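Local coordinates for protein putative ABC transporter (PDB 4PE6) that probably captures carbohydrate-like solutes for an ABC transporter and here holds a trihydroxybutanoic acid in its cleft, at residues 113-116 / 122-125. Residues are numbered along the deposited sequence; the frame is centred on the assembly and turned at random.
Sequences DSAI and YILQ. With LTH ((2R,3S)-2,3,4-trihydroxybutanoic acid), chain C.
Asp113 N donates to Leu124 O at 3.0 Å, the single hydrogen bond between the two segments. The donor lies in the plane of the Leu124 carbonyl, but the N-H is bent away from a straight line (138° at the hydrogen). This bond prolongs the parallel pairing of strands 108-112 and 122-126 by one residue before the chain turns off at Asp113, whose backbone takes positive phi and psi.

The side chain of Asp113 leaves the backbone away from 122-125, and its carboxylate lies in the ligand pocket. With CG anti to the backbone N (chi1 -174°), its carboxylate receives two hydroxyls of the trihydroxybutanoic acid, one on each oxygen: LTH O4 donates to OD1 at 2.5 Å and LTH O2 to OD2 at 2.6 Å. Gln263 NE2 also bonds to OD1 and Asn88 ND2 to OD2, so each oxygen has a protein donor besides the sugar acid. Replacing the carboxylate of Asp113 by the methyl of an alanine would probably leave both ligand hydroxyls without their acceptor and the amides of Asn88 and Gln263 without their carboxylate partner.

Where the loop passes over the strand, the apolar side-chain contact is Ala115 CB with Ile123 CG2 at 4.3 Å. Other methyl groups make van der Waals contacts with polar atoms: Ile123 CG2 comes within 3.4 Å of Ser114 O, while its CD1 approaches Ile116 O. Ser114 O is buried here without a hydrogen-bonding partner. Ala115 CB also rests against the amide end of Gln125, 3.3 Å from OE1, an oxygen that is bonded to Gln283 NE2.

In this periplasmic-binding-protein fold, strand 122-126 lies between strands 108-112 and 283-290. Helix 263-275 packs on Leu124, helix 159-173 touches Ser114, and helix 96-104 meets Ile116.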
loop_
_atom_site.group_PDB
_atom_site.type_symbol
_atom_site.label_atom_id
_atom_site.label_comp_id
_atom_site.label_asym_id
_atom_site.label_seq_id
_atom_site.Cartn_x
_atom_site.Cartn_y
_atom_site.Cartn_z
ATOM N N ASP A 113 -7.377 2.308 0.559
ATOM C CA ASP A 113 -6.371 1.290 0.288
ATOM C C ASP A 113 -6.976 -0.103 0.306
ATOM O O ASP A 113 -6.354 -1.066 0.780
ATOM C CB ASP A 113 -5.229 1.397 1.314
ATOM C CG ASP A 113 -4.071 0.467 1.004
ATOM O OD1 ASP A 113 -3.668 0.415 -0.168
ATOM O OD2 ASP A 113 -3.561 -0.208 1.942
ATOM N N SER A 114 -8.199 -0.194 -0.217
ATOM C CA SER A 114 -8.949 -1.433 -0.324
ATOM C C SER A 114 -10.250 -1.144 -1.064
ATOM O O SER A 114 -10.717 0.001 -1.095
ATOM C CB SER A 114 -9.297 -2.016 1.035
ATOM O OG SER A 114 -8.212 -2.782 1.561
ATOM N N ALA A 115 -10.822 -2.204 -1.620
ATOM C CA ALA A 115 -12.153 -2.174 -2.219
ATOM C C ALA A 115 -12.963 -3.283 -1.570
ATOM O O ALA A 115 -12.605 -4.454 -1.683
ATOM C CB ALA A 115 -12.050 -2.432 -3.701
ATOM N N ILE A 116 -14.044 -2.939 -0.904
ATOM C CA ILE A 116 -14.898 -3.950 -0.297
ATOM C C ILE A 116 -16.344 -3.612 -0.569
ATOM O O ILE A 116 -16.671 -2.484 -0.913
ATOM C CB ILE A 116 -14.688 -4.076 1.235
ATOM C CG1 ILE A 116 -15.085 -2.789 1.970
ATOM C CG2 ILE A 116 -13.243 -4.414 1.540
ATOM C CD1 ILE A 116 -14.722 -2.798 3.447
ATOM N N TYR A 122 -17.686 4.983 1.016
ATOM C CA TYR A 122 -16.987 5.407 -0.181
ATOM C C TYR A 122 -15.622 4.721 -0.250
ATOM O O TYR A 122 -14.880 4.674 0.743
ATOM C CB TYR A 122 -16.812 6.932 -0.163
ATOM C CG TYR A 122 -18.132 7.678 -0.282
ATOM C CD1 TYR A 122 -18.952 7.868 0.819
ATOM C CD2 TYR A 122 -18.580 8.164 -1.529
ATOM C CE1 TYR A 122 -20.169 8.524 0.713
ATOM C CE2 TYR A 122 -19.781 8.837 -1.639
ATOM C CZ TYR A 122 -20.565 9.018 -0.523
ATOM O OH TYR A 122 -21.767 9.681 -0.658
ATOM N N ILE A 123 -15.300 4.177 -1.418
ATOM C CA ILE A 123 -14.036 3.481 -1.642
ATOM C C ILE A 123 -13.006 4.378 -2.380
ATOM O O ILE A 123 -13.279 4.921 -3.471
ATOM C CB ILE A 123 -14.250 2.187 -2.447
ATOM C CG1 ILE A 123 -14.786 1.033 -1.571
ATOM C CG2 ILE A 123 -12.919 1.702 -3.024
ATOM C CD1 ILE A 123 -15.966 1.343 -0.675
ATOM N N LEU A 124 -11.809 4.482 -1.805
ATOM C CA LEU A 124 -10.704 5.188 -2.430
ATOM C C LEU A 124 -9.508 4.260 -2.401
ATOM O O LEU A 124 -8.980 3.960 -1.340
ATOM C CB LEU A 124 -10.388 6.485 -1.694
ATOM C CG LEU A 124 -9.428 7.426 -2.441
ATOM C CD1 LEU A 124 -9.678 8.851 -1.984
ATOM C CD2 LEU A 124 -7.941 7.055 -2.263
ATOM N N GLN A 125 -9.103 3.799 -3.570
ATOM C CA GLN A 125 -8.115 2.737 -3.679
ATOM C C GLN A 125 -7.013 3.090 -4.662
ATOM O O GLN A 125 -6.965 4.203 -5.190
ATOM C CB GLN A 125 -8.827 1.428 -4.067
ATOM C CG GLN A 125 -9.371 1.418 -5.496
ATOM C CD GLN A 125 -9.911 0.066 -5.863
ATOM O OE1 GLN A 125 -11.107 -0.132 -5.873
ATOM N NE2 GLN A 125 -9.021 -0.894 -6.111
HETATM O O1 LTH C . 1.907 -2.463 1.753
HETATM C C1 LTH C . 0.796 -2.355 2.391
HETATM O O LTH C . 0.637 -2.503 3.621
HETATM C C2 LTH C . -0.459 -1.911 1.599
HETATM O O2 LTH C . -1.632 -1.891 2.451
HETATM C C3 LTH C . -0.755 -2.839 0.441
HETATM O O3 LTH C . -0.955 -4.167 0.923
HETATM C C4 LTH C . -2.050 -2.372 -0.254
HETATM O O4 LTH C . -1.754 -1.068 -0.818
#